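Local coordinates for chorismate mutase and shikimate 5-dehydrogenase fusion protein (Clostridium acetobutylicum, PDB 3FBT) that probably catalyses the reversible NADPH-dependent reduction of 3-dehydroshikimate to shikimate through this dehydrogenase portion of a chorismate mutase fusion, at residues N90-F94 with S247-D253; V199-A205 with Y225-V231. All blocks are in the same frame, centred on the assembly; numbering follows the deposited sequence.

In the fold
Interaction 1 belongs to the substrate-binding domain and interaction 2 to the Rossmann-type NADP domain; their centres lie 38 Å apart, on opposite sides of the centre of the chain, and their nearest atoms about 25 Å apart. Strand 91-94 comes first in sequence. The chain then runs through the whole parallel sheet, where helices 201-204 and 221-228 meet in interaction 2, before helix 237-252 returns to pack against strand 91-94. Interaction 2 is thus nested inside the loop closed by interaction 1. That return joins a late helix to the mixed sheet of the first domain, beside predicted shikimate-binding residues, whereas interaction 2 ties together two short helices of the nucleotide-binding domain.

Interaction 1: N90-F94 with S247-D253; sequences NTLKF and SEEIWND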
loop_
_atom_site.group_PDB
_atom_site.type_symbol
_atom_site.label_atom_id
_atom_site.label_comp_id
_atom_site.label_asym_id
_atom_site.label_seq_id
_atom_site.Cartn_x
_atom_site.Cartn_y
_atom_site.Cartn_z
ATOM N N ASN A 90 -17.772 1.178 9.144
ATOM C CA ASN A 90 -16.353 0.923 9.495
ATOM C C ASN A 90 -15.613 0.134 8.430
ATOM O O ASN A 90 -14.478 -0.234 8.667
ATOM C CB ASN A 90 -16.209 0.151 10.820
ATOM C CG ASN A 90 -16.584 -1.282 10.643
ATOM O OD1 ASN A 90 -17.344 -1.580 9.743
ATOM N ND2 ASN A 90 -16.042 -2.193 11.461
ATOM N N THR A 91 -16.235 -0.146 7.272
ATOM C CA THR A 91 -15.602 -1.010 6.250
ATOM C C THR A 91 -15.911 -0.439 4.833
ATOM O O THR A 91 -17.072 -0.117 4.547
ATOM C CB THR A 91 -16.173 -2.457 6.284
ATOM O OG1 THR A 91 -15.955 -3.062 7.562
ATOM C CG2 THR A 91 -15.604 -3.345 5.152
ATOM N N LEU A 92 -14.889 -0.296 3.980
ATOM C CA LEU A 92 -15.058 0.291 2.660
ATOM C C LEU A 92 -14.641 -0.727 1.604
ATOM O O LEU A 92 -13.614 -1.321 1.732
ATOM C CB LEU A 92 -14.259 1.569 2.491
ATOM C CG LEU A 92 -14.347 2.584 3.643
ATOM C CD1 LEU A 92 -13.497 3.769 3.249
ATOM C CD2 LEU A 92 -15.776 3.064 3.810
ATOM N N LYS A 93 -15.510 -0.962 0.642
ATOM C CA LYS A 93 -15.251 -1.851 -0.487
ATOM C C LYS A 93 -15.045 -0.986 -1.737
ATOM O O LYS A 93 -15.846 -0.094 -2.030
ATOM C CB LYS A 93 -16.459 -2.733 -0.738
ATOM C CG LYS A 93 -16.240 -3.885 -1.806
ATOM C CD LYS A 93 -17.625 -4.607 -2.070
ATOM C CE LYS A 93 -17.549 -5.744 -3.138
ATOM N NZ LYS A 93 -16.291 -6.540 -2.863
ATOM N N PHE A 94 -13.939 -1.205 -2.418
ATOM C CA PHE A 94 -13.629 -0.430 -3.611
ATOM C C PHE A 94 -14.103 -1.221 -4.794
ATOM O O PHE A 94 -13.866 -2.425 -4.879
ATOM C CB PHE A 94 -12.116 -0.211 -3.695
ATOM C CG PHE A 94 -11.621 0.741 -2.645
ATOM C CD1 PHE A 94 -11.520 2.098 -2.920
ATOM C CD2 PHE A 94 -11.358 0.296 -1.364
ATOM C CE1 PHE A 94 -11.100 3.010 -1.982
ATOM C CE2 PHE A 94 -10.940 1.204 -0.368
ATOM C CZ PHE A 94 -10.817 2.557 -0.640
ATOM N N SER A 247 -14.700 -8.345 7.266
ATOM C CA SER A 247 -14.265 -7.319 6.337
ATOM C C SER A 247 -13.663 -7.984 5.136
ATOM O O SER A 247 -13.880 -7.518 3.999
ATOM C CB SER A 247 -13.267 -6.305 7.004
ATOM O OG SER A 247 -13.980 -5.644 8.067
ATOM N N GLU A 248 -12.869 -9.032 5.403
ATOM C CA GLU A 248 -12.064 -9.658 4.355
ATOM C C GLU A 248 -13.017 -10.362 3.401
ATOM O O GLU A 248 -12.715 -10.443 2.181
ATOM C CB GLU A 248 -11.082 -10.686 4.906
ATOM C CG GLU A 248 -9.854 -10.112 5.596
ATOM C CD GLU A 248 -8.961 -9.276 4.690
ATOM O OE1 GLU A 248 -9.046 -9.387 3.426
ATOM O OE2 GLU A 248 -8.167 -8.478 5.250
ATOM N N GLU A 249 -14.142 -10.869 3.964
ATOM C CA GLU A 249 -15.193 -11.508 3.156
ATOM C C GLU A 249 -15.758 -10.499 2.213
ATOM O O GLU A 249 -15.957 -10.783 1.051
ATOM C CB GLU A 249 -16.330 -12.100 4.014
ATOM C CG GLU A 249 -15.884 -13.325 4.943
ATOM C CD GLU A 249 -17.044 -13.820 5.856
ATOM O OE1 GLU A 249 -16.986 -14.969 6.319
ATOM O OE2 GLU A 249 -18.040 -13.085 6.095
ATOM N N ILE A 250 -16.062 -9.300 2.699
ATOM C CA ILE A 250 -16.641 -8.346 1.799
ATOM C C ILE A 250 -15.626 -7.812 0.745
ATOM O O ILE A 250 -15.978 -7.584 -0.430
ATOM C CB ILE A 250 -17.224 -7.187 2.606
ATOM C CG1 ILE A 250 -18.496 -7.615 3.419
ATOM C CG2 ILE A 250 -17.408 -6.001 1.721
ATOM C CD1 ILE A 250 -18.723 -6.691 4.715
ATOM N N TRP A 251 -14.370 -7.594 1.161
ATOM C CA TRP A 251 -13.336 -7.089 0.249
ATOM C C TRP A 251 -13.034 -8.088 -0.894
ATOM O O TRP A 251 -12.940 -7.719 -2.045
ATOM C CB TRP A 251 -11.998 -6.750 0.994
ATOM C CG TRP A 251 -12.157 -5.594 1.993
ATOM C CD1 TRP A 251 -12.958 -4.532 1.872
ATOM C CD2 TRP A 251 -11.416 -5.415 3.236
ATOM N NE1 TRP A 251 -12.810 -3.700 3.025
ATOM C CE2 TRP A 251 -11.879 -4.261 3.855
ATOM C CE3 TRP A 251 -10.420 -6.158 3.870
ATOM C CZ2 TRP A 251 -11.351 -3.799 5.077
ATOM C CZ3 TRP A 251 -9.922 -5.732 5.052
ATOM C CH2 TRP A 251 -10.391 -4.566 5.662
ATOM N N ASN A 252 -12.834 -9.335 -0.523
ATOM C CA ASN A 252 -12.391 -10.313 -1.441
ATOM C C ASN A 252 -13.498 -11.221 -1.937
ATOM O O ASN A 252 -13.218 -12.182 -2.626
ATOM C CB ASN A 252 -11.306 -11.109 -0.778
ATOM C CG ASN A 252 -10.199 -10.211 -0.305
ATOM O OD1 ASN A 252 -9.632 -9.463 -1.104
ATOM N ND2 ASN A 252 -9.951 -10.188 1.009
ATOM N N ASP A 253 -14.743 -10.897 -1.619
ATOM C CA ASP A 253 -15.910 -11.714 -2.012
ATOM C C ASP A 253 -15.635 -13.171 -1.829
ATOM O O ASP A 253 -15.717 -13.946 -2.813
ATOM C CB ASP A 253 -16.275 -11.423 -3.459
ATOM C CG ASP A 253 -16.942 -10.063 -3.600
ATOM O OD1 ASP A 253 -17.910 -9.833 -2.833
ATOM O OD2 ASP A 253 -16.507 -9.210 -4.425
#
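Lys93 reaches from the strand to the C-terminal end of helix 237-252 and makes the polar grip of this contact. Its CG is anti to the backbone N, and the chain runs straight until a bend at the last torsion sets the ammonium between two acceptors. NZ donates to Ile250 O at 2.7 Å, meeting that carbonyl almost head-on (C=O...N angle 165°), and forms a salt bridge with Asp253 OD2 at 3.1 Å, coming from above the carboxylate plane. The positive charge should be welcome at a helix C-terminus, where carbonyls point outward.

The indole adds a weak hydrogen bond: Trp251 NE1 lies 2.8 Å from Leu92 O, but the bond is bent to 124° at the hydrogen. The carbonyl oxygen sits at the ring edge, near its plane.

Van der Waals contacts fill in between these bonds. Thr91 CG2 lies oblique to the indole ring, 3.5 Å from Trp251 NE1, while the methylenes of Lys93 pass over Ile250, with CD 4.0 Å from its CG2. At the buried end Thr91 OG1 donates to Asn90 OD1, and Ser247 OG is held by Gln243, with Thr104 OG1 bonded to both hydroxyls. Gln243 is a predicted shikimate ligand like Asn90, so the contact borders the probable substrate site.

Strand 91-94 and the 247-252 end of the helix run nearly parallel, 16° apart, with their axes approaching to 8.2 Å. The strand lies between strands 61-64 and 99-102, with a classic beta bulge on the 99-102 side, where Asn90 and Thr91 both face Phe102; the helix end packs on one face of this part of the sheet, Trp251 also touching Asn63, with helix 19-31 touching Glu248 beside it.

Interaction 2: V199-A205 with Y225-V231; sequences VDKEVVA and YARESGV
Tyr225 lays its ring against the start of the short helix 201-204, and with Val204 it makes the close-packed part of this contact. Lys201 CB sits over one face of the ring, 3.9 Å from its centroid and 17° off the normal, a CH-pi contact. At the ring edge, in plane, Val199 O comes 3.5 Å from Tyr225 CE2, so the backbone leading into the helix borders the ring as well.

Val204 spreads its two methyls over the other helix. With CG1 anti to the backbone N (chi1 -178°), that branch presses on Ala226, 3.5 Å from its CA, while CG2 meets Tyr225 CB at 3.9 Å. Val231 adds its CG2 from beyond the helix end, 3.8 Å from Val204 O.

The outer side is looser and more polar. Lys201 continues past the ring, its CD 3.6 Å from Glu228 OE2, yet its NZ stays 4.7 Å from that oxygen, too far for a salt bridge; the opposite charges may still attract. Ala205 CB rests 3.9 Å from Ser229 CB at the exposed margin.

Helix 221-228 ends in a Schellman motif: Gly230, with positive phi, donates its N to Arg227 O, and Val231 N bonds back to Ala226 O. This turns the chain into strand 232-234 at the margin of the parallel sheet and brings Val231 against the other helix. Helix 201-204 likewise precedes the adjacent strand 209-212, and Val199 and Val203 touch helix 171-174, so the pair bridges neighbouring helix-to-strand connections of the Rossmann-type domain.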
loop_
_atom_site.group_PDB
_atom_site.type_symbol
_atom_site.label_atom_id
_atom_site.label_comp_id
_atom_site.label_asym_id
_atom_site.label_seq_id
_atom_site.Cartn_x
_atom_site.Cartn_y
_atom_site.Cartn_z
ATOM N N VAL A 199 -18.853 -0.316 36.298
ATOM C CA VAL A 199 -19.861 -0.501 37.374
ATOM C C VAL A 199 -19.334 -1.303 38.577
ATOM O O VAL A 199 -18.263 -1.939 38.503
ATOM C CB VAL A 199 -21.185 -1.144 36.839
ATOM C CG1 VAL A 199 -21.834 -0.288 35.749
ATOM C CG2 VAL A 199 -20.929 -2.456 36.275
ATOM N N ASP A 200 -20.053 -1.271 39.710
ATOM C CA ASP A 200 -19.600 -2.064 40.869
ATOM C C ASP A 200 -19.990 -3.522 40.677
ATOM O O ASP A 200 -20.908 -3.831 39.907
ATOM C CB ASP A 200 -20.210 -1.577 42.191
ATOM C CG ASP A 200 -19.836 -0.141 42.536
ATOM O OD1 ASP A 200 -18.619 0.141 42.650
ATOM O OD2 ASP A 200 -20.770 0.711 42.705
ATOM N N LYS A 201 -19.303 -4.412 41.390
ATOM C CA LYS A 201 -19.569 -5.876 41.305
ATOM C C LYS A 201 -20.965 -6.256 41.718
ATOM O O LYS A 201 -21.594 -7.197 41.202
ATOM C CB LYS A 201 -18.624 -6.643 42.212
ATOM C CG LYS A 201 -18.991 -8.111 42.260
ATOM C CD LYS A 201 -17.934 -8.925 42.946
ATOM C CE LYS A 201 -18.476 -10.325 43.219
ATOM N NZ LYS A 201 -19.396 -10.387 44.429
ATOM N N GLU A 202 -21.466 -5.514 42.686
ATOM C CA GLU A 202 -22.873 -5.636 43.092
ATOM C C GLU A 202 -23.792 -5.352 41.933
ATOM O O GLU A 202 -24.955 -5.814 41.892
ATOM C CB GLU A 202 -23.106 -4.607 44.199
ATOM C CG GLU A 202 -22.067 -3.514 44.061
ATOM C CD GLU A 202 -22.293 -2.391 44.980
ATOM O OE1 GLU A 202 -22.854 -2.655 46.069
ATOM O OE2 GLU A 202 -21.915 -1.243 44.618
ATOM N N VAL A 203 -23.343 -4.524 40.982
ATOM C CA VAL A 203 -24.205 -4.332 39.805
ATOM C C VAL A 203 -24.056 -5.500 38.869
ATOM O O VAL A 203 -25.044 -6.080 38.366
ATOM C CB VAL A 203 -23.996 -2.993 39.076
ATOM C CG1 VAL A 203 -24.849 -2.981 37.857
ATOM C CG2 VAL A 203 -24.357 -1.783 40.032
ATOM N N VAL A 204 -22.816 -5.865 38.643
ATOM C CA VAL A 204 -22.553 -6.968 37.777
ATOM C C VAL A 204 -23.384 -8.138 38.266
ATOM O O VAL A 204 -23.967 -8.857 37.468
ATOM C CB VAL A 204 -21.082 -7.350 37.825
ATOM C CG1 VAL A 204 -20.764 -8.505 36.853
ATOM C CG2 VAL A 204 -20.205 -6.135 37.584
ATOM N N ALA A 205 -23.488 -8.277 39.592
ATOM C CA ALA A 205 -24.054 -9.507 40.207
ATOM C C ALA A 205 -25.505 -9.697 39.964
ATOM O O ALA A 205 -26.051 -10.746 40.261
ATOM C CB ALA A 205 -23.776 -9.554 41.716
ATOM N N TYR A 225 -15.088 -9.415 38.282
ATOM C CA TYR A 225 -16.343 -9.181 38.984
ATOM C C TYR A 225 -17.402 -10.166 38.594
ATOM O O TYR A 225 -18.105 -10.692 39.455
ATOM C CB TYR A 225 -16.902 -7.804 38.651
ATOM C CG TYR A 225 -16.204 -6.690 39.326
ATOM C CD1 TYR A 225 -15.173 -6.925 40.215
ATOM C CD2 TYR A 225 -16.607 -5.372 39.094
ATOM C CE1 TYR A 225 -14.529 -5.858 40.857
ATOM C CE2 TYR A 225 -15.986 -4.327 39.680
ATOM C CZ TYR A 225 -14.969 -4.556 40.581
ATOM O OH TYR A 225 -14.383 -3.454 41.168
ATOM N N ALA A 226 -17.581 -10.350 37.287
ATOM C CA ALA A 226 -18.577 -11.260 36.784
ATOM C C ALA A 226 -18.193 -12.676 37.190
ATOM O O ALA A 226 -19.080 -13.500 37.467
ATOM C CB ALA A 226 -18.677 -11.144 35.265
ATOM N N ARG A 227 -16.888 -12.954 37.257
ATOM C CA ARG A 227 -16.425 -14.327 37.564
ATOM C C ARG A 227 -16.810 -14.687 38.994
ATOM O O ARG A 227 -17.628 -15.582 39.249
ATOM C CB ARG A 227 -14.904 -14.475 37.357
ATOM C CG ARG A 227 -14.349 -15.840 37.824
ATOM C CD ARG A 227 -12.957 -16.117 37.278
ATOM N NE ARG A 227 -12.060 -14.986 37.399
ATOM C CZ ARG A 227 -11.554 -14.564 38.540
ATOM N NH1 ARG A 227 -11.892 -15.179 39.674
ATOM N NH2 ARG A 227 -10.731 -13.524 38.562
ATOM N N GLU A 228 -16.222 -13.951 39.917
ATOM C CA GLU A 228 -16.613 -13.990 41.316
ATOM C C GLU A 228 -18.120 -14.132 41.615
ATOM O O GLU A 228 -18.468 -14.709 42.641
ATOM C CB GLU A 228 -16.089 -12.749 41.991
ATOM C CG GLU A 228 -14.675 -12.457 41.613
ATOM C CD GLU A 228 -14.065 -11.386 42.492
ATOM O OE1 GLU A 228 -12.825 -11.272 42.535
ATOM O OE2 GLU A 228 -14.836 -10.666 43.160
ATOM N N SER A 229 -19.012 -13.618 40.765
ATOM C CA SER A 229 -20.457 -13.633 41.090
ATOM C C SER A 229 -21.277 -14.730 40.403
ATOM O O SER A 229 -22.519 -14.824 40.547
ATOM C CB SER A 229 -21.105 -12.264 40.799
ATOM O OG SER A 229 -20.430 -11.203 41.460
ATOM N N GLY A 230 -20.599 -15.560 39.638
ATOM C CA GLY A 230 -21.269 -16.650 38.965
ATOM C C GLY A 230 -21.885 -16.257 37.661
ATOM O O GLY A 230 -22.653 -17.033 37.084
ATOM N N VAL A 231 -21.538 -15.069 37.156
ATOM C CA VAL A 231 -22.119 -14.576 35.882
ATOM C C VAL A 231 -21.254 -14.979 34.666
ATOM O O VAL A 231 -20.047 -14.752 34.679
ATOM C CB VAL A 231 -22.327 -12.982 35.859
ATOM C CG1 VAL A 231 -23.210 -12.576 34.679
ATOM C CG2 VAL A 231 -22.933 -12.475 37.148
#